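Side-chain contact in vacuolar protein sorting 29 (Cryptosporidium parvum, PDB 2A22), which probably acts in vesicle-mediated protein transport as a vacuolar sorting protein of the VPS29 family, built on a calcineurin-like phosphoesterase fold: residues 69-74 with 90-95. Residues are numbered along the deposited sequence; the frame is centred on the assembly and turned at random.
Sequences EYVEML and SAIFNP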
ATOM      1  N   GLU A  69      -7.318   0.965 -16.103  1.00 20.13           N
ATOM      2  CA  GLU A  69      -6.229   1.812 -16.569  1.00 22.81           C
ATOM      3  C   GLU A  69      -5.164   1.984 -15.465  1.00 19.65           C
ATOM      4  O   GLU A  69      -3.967   1.963 -15.755  1.00 19.70           O
ATOM      5  CB  GLU A  69      -6.764   3.182 -17.035  1.00 23.15           C
ATOM      6  CG  GLU A  69      -5.665   4.153 -17.492  1.00 29.18           C
ATOM      7  CD  GLU A  69      -6.114   5.622 -17.636  1.00 32.18           C
ATOM      8  OE1 GLU A  69      -7.293   5.883 -17.937  1.00 36.42           O
ATOM      9  OE2 GLU A  69      -5.265   6.529 -17.443  1.00 41.66           O
ATOM     10  N   TYR A  70      -5.591   2.129 -14.204  1.00 16.94           N
ATOM     11  CA  TYR A  70      -4.631   2.328 -13.110  1.00 16.82           C
ATOM     12  C   TYR A  70      -3.989   0.998 -12.619  1.00 18.16           C
ATOM     13  O   TYR A  70      -2.826   0.969 -12.214  1.00 19.42           O
ATOM     14  CB  TYR A  70      -5.232   3.217 -12.002  1.00 16.35           C
ATOM     15  CG  TYR A  70      -5.124   4.669 -12.410  1.00 15.88           C
ATOM     16  CD1 TYR A  70      -6.003   5.236 -13.352  1.00 16.41           C
ATOM     17  CD2 TYR A  70      -4.064   5.443 -11.957  1.00 17.21           C
ATOM     18  CE1 TYR A  70      -5.838   6.570 -13.789  1.00 14.90           C
ATOM     19  CE2 TYR A  70      -3.893   6.739 -12.382  1.00 20.89           C
ATOM     20  CZ  TYR A  70      -4.786   7.299 -13.278  1.00 15.95           C
ATOM     21  OH  TYR A  70      -4.594   8.597 -13.639  1.00 21.85           O
ATOM     22  N   VAL A  71      -4.734  -0.104 -12.721  1.00 17.46           N
ATOM     23  CA  VAL A  71      -4.140  -1.433 -12.620  1.00 17.25           C
ATOM     24  C   VAL A  71      -2.958  -1.561 -13.599  1.00 19.17           C
ATOM     25  O   VAL A  71      -1.848  -1.967 -13.226  1.00 17.03           O
ATOM     26  CB  VAL A  71      -5.183  -2.538 -12.860  1.00 17.85           C
ATOM     27  CG1 VAL A  71      -4.494  -3.887 -13.049  1.00 15.45           C
ATOM     28  CG2 VAL A  71      -6.202  -2.602 -11.682  1.00 18.56           C
ATOM     29  N   GLU A  72      -3.194  -1.168 -14.848  1.00 20.98           N
ATOM     30  CA  GLU A  72      -2.177  -1.277 -15.900  1.00 20.63           C
ATOM     31  C   GLU A  72      -0.991  -0.366 -15.634  1.00 20.21           C
ATOM     32  O   GLU A  72       0.148  -0.751 -15.880  1.00 20.24           O
ATOM     33  CB  GLU A  72      -2.808  -1.033 -17.279  1.00 18.30           C
ATOM     34  CG  GLU A  72      -3.771  -2.208 -17.625  1.00 21.89           C
ATOM     35  CD  GLU A  72      -4.642  -2.007 -18.866  1.00 24.30           C
ATOM     36  OE1 GLU A  72      -4.825  -0.866 -19.358  1.00 27.67           O
ATOM     37  OE2 GLU A  72      -5.162  -3.026 -19.361  1.00 32.16           O
ATOM     38  N   MET A  73      -1.260   0.823 -15.098  1.00 19.63           N
ATOM     39  CA  MET A  73      -0.209   1.774 -14.753  1.00 20.41           C
ATOM     40  C   MET A  73       0.679   1.167 -13.642  1.00 21.15           C
ATOM     41  O   MET A  73       1.913   1.099 -13.778  1.00 21.41           O
ATOM     42  CB  MET A  73      -0.824   3.131 -14.368  1.00 21.18           C
ATOM     43  CG  MET A  73       0.180   4.200 -13.819  1.00 24.84           C
ATOM     44  SD  MET A  73       0.506   4.038 -12.027  1.00 29.11           S
ATOM     45  CE  MET A  73       1.604   5.457 -11.741  1.00 35.41           C
ATOM     46  N   LEU A  74       0.041   0.665 -12.586  1.00 20.27           N
ATOM     47  CA  LEU A  74       0.757   0.047 -11.458  1.00 20.46           C
ATOM     48  C   LEU A  74       1.535  -1.193 -11.872  1.00 20.50           C
ATOM     49  O   LEU A  74       2.686  -1.374 -11.443  1.00 20.62           O
ATOM     50  CB  LEU A  74      -0.196  -0.287 -10.311  1.00 19.76           C
ATOM     51  CG  LEU A  74      -0.824   0.853  -9.505  1.00 21.96           C
ATOM     52  CD1 LEU A  74      -1.971   0.295  -8.673  1.00 19.82           C
ATOM     53  CD2 LEU A  74       0.180   1.590  -8.594  1.00 19.20           C
ATOM     54  N   SER A  90     -14.784  -3.382  -8.659  1.00 30.32           N
ATOM     55  CA  SER A  90     -15.887  -4.068  -9.335  1.00 30.49           C
ATOM     56  C   SER A  90     -15.631  -4.174 -10.838  1.00 27.69           C
ATOM     57  O   SER A  90     -16.297  -4.939 -11.502  1.00 29.13           O
ATOM     58  CB  SER A  90     -17.215  -3.346  -9.074  1.00 28.00           C
ATOM     59  OG  SER A  90     -17.174  -2.057  -9.656  1.00 27.92           O
ATOM     60  N   ALA A  91     -14.648  -3.430 -11.345  1.00 24.88           N
ATOM     61  CA  ALA A  91     -14.423  -3.319 -12.784  1.00 22.52           C
ATOM     62  C   ALA A  91     -12.942  -3.479 -13.172  1.00 22.91           C
ATOM     63  O   ALA A  91     -12.441  -2.837 -14.108  1.00 19.73           O
ATOM     64  CB  ALA A  91     -14.983  -1.996 -13.297  1.00 24.16           C
ATOM     65  N   ILE A  92     -12.239  -4.342 -12.449  1.00 20.78           N
ATOM     66  CA  ILE A  92     -10.826  -4.537 -12.710  1.00 20.90           C
ATOM     67  C   ILE A  92     -10.573  -6.005 -12.889  1.00 20.41           C
ATOM     68  O   ILE A  92     -11.346  -6.832 -12.402  1.00 20.13           O
ATOM     69  CB  ILE A  92      -9.873  -3.916 -11.613  1.00 20.50           C
ATOM     70  CG1 ILE A  92     -10.089  -4.543 -10.232  1.00 20.40           C
ATOM     71  CG2 ILE A  92     -10.051  -2.435 -11.510  1.00 16.01           C
ATOM     72  CD1 ILE A  92      -9.086  -4.029  -9.172  1.00 18.37           C
ATOM     73  N   PHE A  93      -9.467  -6.293 -13.568  1.00 20.11           N
ATOM     74  CA  PHE A  93      -9.134  -7.601 -14.072  1.00 22.08           C
ATOM     75  C   PHE A  93      -7.655  -7.845 -13.757  1.00 22.23           C
ATOM     76  O   PHE A  93      -6.820  -7.032 -14.096  1.00 23.63           O
ATOM     77  CB  PHE A  93      -9.377  -7.621 -15.589  1.00 23.07           C
ATOM     78  CG  PHE A  93      -8.806  -8.819 -16.292  1.00 24.99           C
ATOM     79  CD1 PHE A  93      -9.476 -10.047 -16.259  1.00 19.95           C
ATOM     80  CD2 PHE A  93      -7.610  -8.710 -17.011  1.00 21.50           C
ATOM     81  CE1 PHE A  93      -8.955 -11.163 -16.921  1.00 26.16           C
ATOM     82  CE2 PHE A  93      -7.068  -9.810 -17.673  1.00 24.93           C
ATOM     83  CZ  PHE A  93      -7.733 -11.043 -17.641  1.00 24.25           C
ATOM     84  N   ASN A  94      -7.347  -8.952 -13.090  1.00 21.89           N
ATOM     85  CA  ASN A  94      -5.971  -9.301 -12.788  1.00 22.06           C
ATOM     86  C   ASN A  94      -5.337  -9.876 -14.056  1.00 26.37           C
ATOM     87  O   ASN A  94      -5.743 -10.942 -14.532  1.00 26.29           O
ATOM     88  CB  ASN A  94      -5.928 -10.326 -11.652  1.00 20.97           C
ATOM     89  CG  ASN A  94      -4.511 -10.629 -11.174  1.00 18.94           C
ATOM     90  OD1 ASN A  94      -3.531 -10.253 -11.812  1.00 16.92           O
ATOM     91  ND2 ASN A  94      -4.408 -11.334 -10.042  1.00 16.25           N
ATOM     92  N   PRO A  95      -4.345  -9.174 -14.619  1.00 27.81           N
ATOM     93  CA  PRO A  95      -3.763  -9.748 -15.820  1.00 31.59           C
ATOM     94  C   PRO A  95      -2.721 -10.833 -15.565  1.00 35.60           C
ATOM     95  O   PRO A  95      -2.068 -11.231 -16.512  1.00 36.83           O
ATOM     96  CB  PRO A  95      -3.107  -8.548 -16.489  1.00 30.83           C
ATOM     97  CG  PRO A  95      -2.711  -7.673 -15.324  1.00 31.36           C
ATOM     98  CD  PRO A  95      -3.743  -7.878 -14.258  1.00 26.02           C
TER
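Val71 makes a small apolar contact with Ile92 and Pro95, by which the long loop between strands 81-83 and 106-111 is laid against helix 68-77 at the periphery of the phosphoesterase-like domain. Within 69-74, Val71 supplies the contact, and its two methyl groups divide the work. Val71 CG2 points to Ile92, lying 3.9 Å from Ile92 CG2 and 4.1 Å from Ile92 CD1, so that it meets both branches of the isoleucine. The two side chains cross at a slant. The other methyl, set anti to the backbone N (chi1 168°), turns instead to the continuing loop, where Val71 CG1 comes 4.2 Å from Pro95 CD. Val71 CG1 also lies 4.0 Å from Phe93 O, a carbonyl oxygen. Val71 is buried, and its compact, branched shape lets one short side chain reach two points of the loop while the backbones stay apart, with 7.4 Å between Val71 CA and Ile92 CA. Ile92 is extended beyond CG1 (chi2 175°), which carries CD1 to the valine, and it also touches Phe103 and Gln68. Pro95 presents CD of its ring, whose closure limits its motion, at the more exposed end. Gln68 OE1 accepts from Phe93 N, tying the loop to the start of the helix, while Asn94 bonds within the loop, through ND2 to Val102 O and through OD1 to Asp96 N. With only 137 Å² buried, the contact between 69-74 and 90-95 rests on dispersion and the exclusion of water from Val71; directional restraint against the helix probably comes from the Gln68 bond, while the Asn94 bonds shape the loop itself.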